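Local coordinates for protein leucine aminopeptidase 2 (PDB 2XPZ) that cleaves amino-terminal residues from di- and tripeptides as a zinc-dependent M1-family aminopeptidase and, in vitro, also hydrolyses epoxides such as leukotriene A4 weakly, at residues Ala126-Asn131 with Tyr141-Leu146; Ser270-Gly275 with Thr617-Cys622. All coordinates share one frame; numbering follows the deposited sequence.

Interaction 1. Residues Ala126-Asn131 with Tyr141-Leu146; sequences ALQWLN and YVFSQL
Val142 sets its CG2 methyl squarely over the six-membered ring of Trp129, 3.6 Å from CG2 to the ring centroid and only 7° off the normal, a CH-pi contact. Trp129 CG stands anti to its carbonyl carbon, which swings the indole alongside the valine. On the other side of the two strands, Gln128 CB sits over one face of the Phe143 ring, displaced toward the rim, 3.8 Å from the centroid; Leu130 CD1 comes up at the edge of that ring, near its plane, 4.1 Å from Phe143 CE2. The Gln128 chain bends at chi2, so CG stays on the ring while the amide, turned 47° from the ring plane, leads off toward His619, which bonds its OE1. With an alanine in place of Trp129, the Val142 methyl would probably lose the surface it rests on, leaving a gap on that side of the strands. Backbone bonds hold the pairing: Gln128 N reaches Phe143 O at 2.9 Å, nearly straight, and Leu130 and Tyr141 bond both ways, whereas Phe143 N to Gln128 O is weak. At the far end Gln145 N donates to Ala126 O (3.2 Å) from 31° out of the carbonyl plane, and a water donates to Gln145 O (2.6 Å) and accepts a weak bond from Gln128 NE2. This is an antiparallel beta hairpin of strands 127-130 and 141-144; strand 209-211 continues the sheet beyond 141-144, and the hairpin runs directly into the substrate-binding residues Gln145 and Leu146.

Interaction 2. Residues Ser270-Gly275 with Thr617-Cys622; sequences SYPYGG and TYHPIC
Pro272 lays CG over one face of the His619 imidazole, 3.5 Å from His619 CG, the two side chains meeting aslant. Two torsions prepare that face: with chi1 at -180° the imidazole extends opposite the backbone N, and chi2 of -74° turns it broadside to the proline. The ring is fixed at both nitrogens. ND1 accepts from Ile621 N at 3.0 Å, an N-cap bond on the helix that starts at Pro620, with the donor somewhat out of the ring plane; NE2 is paired with Gln128 OE1. Because His619 is thus held, its rotation about chi2 is probably restricted. Ser270 approaches the same residue through its backbone: Ser270 O lies 3.1 Å from His619 CB. A water bridges the two main chains, donating to Ser270 O at 2.8 Å and accepting from His619 N. Ser270 chi1 of 162° carries OG toward the turn at Thr617 and Tyr618, 3.6 Å from Thr617 O; although it also nears His619 N, the angle is too poor for a bond, so the water serves as the polar link. The loop between strands 264-266 and 282-284, which contributes Pro272 to Gly275 to substrate binding, thereby meets the start of helix 620-629, while Met589 of helix 589-602 packs on Pro272 and Cys622, and Leu130 of strand 127-130 touches both Ser270 and His619.

How the interactions relate
Both interactions are buried, yet they differ in kind. Interaction 1 is local, a hairpin within the N-terminal domain, closed by repeated backbone bonds and packed on both faces. Interaction 2 joins segments 342 residues apart, from the catalytic peptidase domain and the C-terminal domain, with less than half the buried area, no direct hydrogen bond across it and a water in between. The Gln128-His619 bond is the polar join between the two contacts, and Phe143 of the hairpin packs on Tyr271 of the loop. Strand 127-130 thus lies against both partners of interaction 2, and each interaction includes residues of the substrate-binding site.

Interaction 1. Residues Ala126-Asn131 with Tyr141-Leu146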
loop_
_atom_site.group_PDB
_atom_site.type_symbol
_atom_site.label_atom_id
_atom_site.label_comp_id
_atom_site.label_asym_id
_atom_site.label_seq_id
_atom_site.Cartn_x
_atom_site.Cartn_y
_atom_site.Cartn_z
ATOM N N ALA A 126 13.723 9.362 1.146
ATOM C CA ALA A 126 13.609 7.918 0.944
ATOM C C ALA A 126 13.666 7.123 2.230
ATOM O O ALA A 126 13.230 5.975 2.269
ATOM C CB ALA A 126 14.676 7.417 0.003
ATOM N N LEU A 127 14.219 7.722 3.277
ATOM C CA LEU A 127 14.435 6.999 4.523
ATOM C C LEU A 127 13.688 7.646 5.685
ATOM O O LEU A 127 13.744 8.859 5.871
ATOM C CB LEU A 127 15.934 6.892 4.830
ATOM C CG LEU A 127 16.834 6.139 3.844
ATOM C CD1 LEU A 127 18.289 6.419 4.146
ATOM C CD2 LEU A 127 16.576 4.638 3.875
ATOM N N GLN A 128 12.976 6.825 6.452
ATOM C CA GLN A 128 12.248 7.283 7.631
ATOM C C GLN A 128 13.012 6.886 8.878
ATOM O O GLN A 128 13.260 5.707 9.109
ATOM C CB GLN A 128 10.854 6.654 7.694
ATOM C CG GLN A 128 9.982 6.923 6.510
ATOM C CD GLN A 128 9.862 8.389 6.251
ATOM O OE1 GLN A 128 9.983 9.204 7.167
ATOM N NE2 GLN A 128 9.632 8.746 4.998
ATOM N N TRP A 129 13.387 7.866 9.689
ATOM C CA TRP A 129 14.156 7.567 10.881
ATOM C C TRP A 129 13.290 7.745 12.108
ATOM O O TRP A 129 12.539 8.713 12.235
ATOM C CB TRP A 129 15.414 8.433 10.968
ATOM C CG TRP A 129 16.335 8.220 9.817
ATOM C CD1 TRP A 129 16.273 8.825 8.600
ATOM C CD2 TRP A 129 17.457 7.329 9.767
ATOM N NE1 TRP A 129 17.281 8.365 7.792
ATOM C CE2 TRP A 129 18.023 7.447 8.485
ATOM C CE3 TRP A 129 18.037 6.448 10.682
ATOM C CZ2 TRP A 129 19.144 6.714 8.096
ATOM C CZ3 TRP A 129 19.153 5.723 10.288
ATOM C CH2 TRP A 129 19.692 5.860 9.011
ATOM N N LEU A 130 13.386 6.778 13.004
ATOM C CA LEU A 130 12.708 6.842 14.285
ATOM C C LEU A 130 13.769 6.755 15.359
ATOM O O LEU A 130 14.665 5.928 15.267
ATOM C CB LEU A 130 11.700 5.689 14.390
ATOM C CG LEU A 130 10.670 5.736 13.250
ATOM C CD1 LEU A 130 9.717 4.582 13.345
ATOM C CD2 LEU A 130 9.928 7.062 13.281
ATOM N N ASN A 131 13.701 7.627 16.357
ATOM C CA ASN A 131 14.633 7.532 17.478
ATOM C C ASN A 131 14.180 6.450 18.473
ATOM O O ASN A 131 13.308 5.638 18.165
ATOM C CB ASN A 131 14.845 8.893 18.151
ATOM C CG ASN A 131 13.573 9.458 18.709
ATOM O OD1 ASN A 131 12.774 8.721 19.259
ATOM N ND2 ASN A 131 13.354 10.767 18.537
ATOM N N TYR A 141 15.326 2.767 14.751
ATOM C CA TYR A 141 14.775 1.985 13.652
ATOM C C TYR A 141 14.895 2.820 12.406
ATOM O O TYR A 141 14.851 4.042 12.471
ATOM C CB TYR A 141 13.308 1.676 13.908
ATOM C CG TYR A 141 12.684 0.625 13.012
ATOM C CD1 TYR A 141 11.856 0.986 11.954
ATOM C CD2 TYR A 141 12.878 -0.719 13.254
ATOM C CE1 TYR A 141 11.260 0.036 11.159
ATOM C CE2 TYR A 141 12.289 -1.676 12.457
ATOM C CZ TYR A 141 11.484 -1.291 11.414
ATOM O OH TYR A 141 10.895 -2.238 10.617
ATOM N N VAL A 142 15.076 2.168 11.271
ATOM C CA VAL A 142 14.978 2.866 10.001
ATOM C C VAL A 142 14.350 1.953 8.967
ATOM O O VAL A 142 14.644 0.761 8.923
ATOM C CB VAL A 142 16.339 3.384 9.482
ATOM C CG1 VAL A 142 17.294 2.228 9.172
ATOM C CG2 VAL A 142 16.127 4.260 8.254
ATOM N N PHE A 143 13.457 2.517 8.161
ATOM C CA PHE A 143 12.867 1.807 7.037
ATOM C C PHE A 143 12.770 2.764 5.863
ATOM O O PHE A 143 12.685 3.971 6.052
ATOM C CB PHE A 143 11.499 1.196 7.404
ATOM C CG PHE A 143 10.430 2.205 7.741
ATOM C CD1 PHE A 143 9.528 2.626 6.775
ATOM C CD2 PHE A 143 10.300 2.703 9.026
ATOM C CE1 PHE A 143 8.539 3.545 7.072
ATOM C CE2 PHE A 143 9.311 3.623 9.328
ATOM C CZ PHE A 143 8.432 4.047 8.349
ATOM N N SER A 144 12.832 2.229 4.650
ATOM C CA SER A 144 12.633 3.032 3.448
ATOM C C SER A 144 11.196 2.935 2.925
ATOM O O SER A 144 10.553 1.884 3.018
ATOM C CB SER A 144 13.620 2.618 2.350
ATOM O OG SER A 144 13.262 1.357 1.808
ATOM N N GLN A 145 10.710 4.044 2.375
ATOM C CA GLN A 145 9.457 4.083 1.628
ATOM C C GLN A 145 9.727 4.734 0.262
ATOM O O GLN A 145 9.784 5.960 0.141
ATOM C CB GLN A 145 8.412 4.903 2.400
ATOM C CG GLN A 145 7.165 5.238 1.615
ATOM C CD GLN A 145 6.308 4.032 1.386
ATOM O OE1 GLN A 145 6.302 3.467 0.294
ATOM N NE2 GLN A 145 5.594 3.606 2.425
ATOM N N LEU A 146 9.844 3.929 -0.780
ATOM C CA LEU A 146 10.425 4.438 -2.007
ATOM C C LEU A 146 9.400 4.856 -3.069
ATOM O O LEU A 146 9.666 5.753 -3.884
ATOM C CB LEU A 146 11.417 3.418 -2.588
ATOM C CG LEU A 146 12.892 3.650 -2.248
ATOM C CD1 LEU A 146 13.085 4.065 -0.790
ATOM C CD2 LEU A 146 13.732 2.434 -2.576
HETATM O O HOH W 1 9.865 7.947 1.779
#

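Interaction 2. Residues Ser270-Gly275 with Thr617-Cys622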
loop_
_atom_site.group_PDB
_atom_site.type_symbol
_atom_site.label_atom_id
_atom_site.label_comp_id
_atom_site.label_asym_id
_atom_site.label_seq_id
_atom_site.Cartn_x
_atom_site.Cartn_y
_atom_site.Cartn_z
ATOM N N SER A 270 5.392 3.082 15.469
ATOM C CA SER A 270 5.416 4.508 15.204
ATOM C C SER A 270 5.341 4.690 13.697
ATOM O O SER A 270 5.270 5.816 13.171
ATOM C CB SER A 270 6.765 4.948 15.741
ATOM O OG SER A 270 7.211 6.167 15.266
ATOM N N TYR A 271 5.374 3.541 13.030
ATOM C CA TYR A 271 5.175 3.376 11.598
ATOM C C TYR A 271 3.840 3.944 11.198
ATOM O O TYR A 271 2.804 3.497 11.670
ATOM C CB TYR A 271 5.259 1.883 11.265
ATOM C CG TYR A 271 5.155 1.533 9.782
ATOM C CD1 TYR A 271 6.232 1.713 8.927
ATOM C CD2 TYR A 271 3.973 1.021 9.236
ATOM C CE1 TYR A 271 6.136 1.394 7.563
ATOM C CE2 TYR A 271 3.871 0.700 7.876
ATOM C CZ TYR A 271 4.954 0.887 7.040
ATOM O OH TYR A 271 4.860 0.563 5.692
ATOM N N PRO A 272 3.858 4.983 10.370
ATOM C CA PRO A 272 2.606 5.718 10.227
ATOM C C PRO A 272 1.819 5.259 9.017
ATOM O O PRO A 272 0.663 5.652 8.843
ATOM C CB PRO A 272 3.075 7.154 10.019
ATOM C CG PRO A 272 4.549 7.050 9.638
ATOM C CD PRO A 272 4.941 5.599 9.598
ATOM N N TYR A 273 2.440 4.418 8.201
ATOM C CA TYR A 273 1.874 4.038 6.915
ATOM C C TYR A 273 0.976 2.816 7.034
ATOM O O TYR A 273 0.634 2.397 8.137
ATOM C CB TYR A 273 3.000 3.791 5.907
ATOM C CG TYR A 273 3.949 4.962 5.782
ATOM C CD1 TYR A 273 3.582 6.098 5.076
ATOM C CD2 TYR A 273 5.203 4.934 6.376
ATOM C CE1 TYR A 273 4.435 7.173 4.959
ATOM C CE2 TYR A 273 6.066 6.006 6.269
ATOM C CZ TYR A 273 5.676 7.124 5.556
ATOM O OH TYR A 273 6.525 8.200 5.436
ATOM N N GLY A 274 0.588 2.243 5.902
ATOM C CA GLY A 274 -0.316 1.110 5.921
ATOM C C GLY A 274 0.199 -0.141 5.240
ATOM O O GLY A 274 -0.578 -1.042 4.945
ATOM N N GLY A 275 1.504 -0.207 4.986
ATOM C CA GLY A 275 2.083 -1.382 4.358
ATOM C C GLY A 275 2.757 -1.122 3.023
ATOM O O GLY A 275 2.547 -0.090 2.384
ATOM N N THR A 617 6.578 10.561 20.484
ATOM C CA THR A 617 6.619 9.094 20.295
ATOM C C THR A 617 6.102 8.631 18.932
ATOM O O THR A 617 6.343 7.492 18.532
ATOM C CB THR A 617 5.837 8.294 21.378
ATOM O OG1 THR A 617 4.445 8.634 21.332
ATOM C CG2 THR A 617 6.395 8.551 22.770
ATOM N N TYR A 618 5.377 9.506 18.238
ATOM C CA TYR A 618 4.891 9.206 16.891
ATOM C C TYR A 618 5.969 9.501 15.866
ATOM O O TYR A 618 6.982 10.129 16.169
ATOM C CB TYR A 618 3.645 10.027 16.550
ATOM C CG TYR A 618 2.546 9.933 17.577
ATOM C CD1 TYR A 618 1.867 8.736 17.791
ATOM C CD2 TYR A 618 2.182 11.037 18.330
ATOM C CE1 TYR A 618 0.861 8.645 18.735
ATOM C CE2 TYR A 618 1.177 10.957 19.276
ATOM C CZ TYR A 618 0.524 9.762 19.475
ATOM O OH TYR A 618 -0.475 9.695 20.414
ATOM N N HIS A 619 5.751 9.044 14.643
ATOM C CA HIS A 619 6.653 9.378 13.562
ATOM C C HIS A 619 6.587 10.884 13.365
ATOM O O HIS A 619 5.501 11.458 13.351
ATOM C CB HIS A 619 6.221 8.658 12.297
ATOM C CG HIS A 619 7.096 8.929 11.118
ATOM N ND1 HIS A 619 7.065 10.139 10.433
ATOM C CD2 HIS A 619 8.010 8.169 10.491
ATOM C CE1 HIS A 619 7.931 10.092 9.449
ATOM N NE2 HIS A 619 8.525 8.911 9.451
ATOM N N PRO A 620 7.750 11.535 13.225
ATOM C CA PRO A 620 7.817 12.995 13.143
ATOM C C PRO A 620 6.721 13.577 12.264
ATOM O O PRO A 620 6.118 14.585 12.625
ATOM C CB PRO A 620 9.195 13.235 12.534
ATOM C CG PRO A 620 10.014 12.107 13.060
ATOM C CD PRO A 620 9.084 10.919 13.094
ATOM N N ILE A 621 6.455 12.940 11.130
ATOM C CA ILE A 621 5.376 13.386 10.253
ATOM C C ILE A 621 4.010 13.271 10.906
ATOM O O ILE A 621 3.174 14.161 10.771
ATOM C CB ILE A 621 5.359 12.612 8.934
ATOM C CG1 ILE A 621 6.393 13.215 7.989
ATOM C CG2 ILE A 621 3.966 12.663 8.306
ATOM C CD1 ILE A 621 6.409 14.736 8.019
ATOM N N CYS A 622 3.791 12.163 11.605
ATOM C CA CYS A 622 2.550 11.946 12.325
ATOM C C CYS A 622 2.328 13.076 13.320
ATOM O O CYS A 622 1.213 13.570 13.463
ATOM C CB CYS A 622 2.584 10.599 13.042
ATOM S SG CYS A 622 0.977 10.021 13.606
HETATM O O HOH W 2 3.357 7.578 14.144
#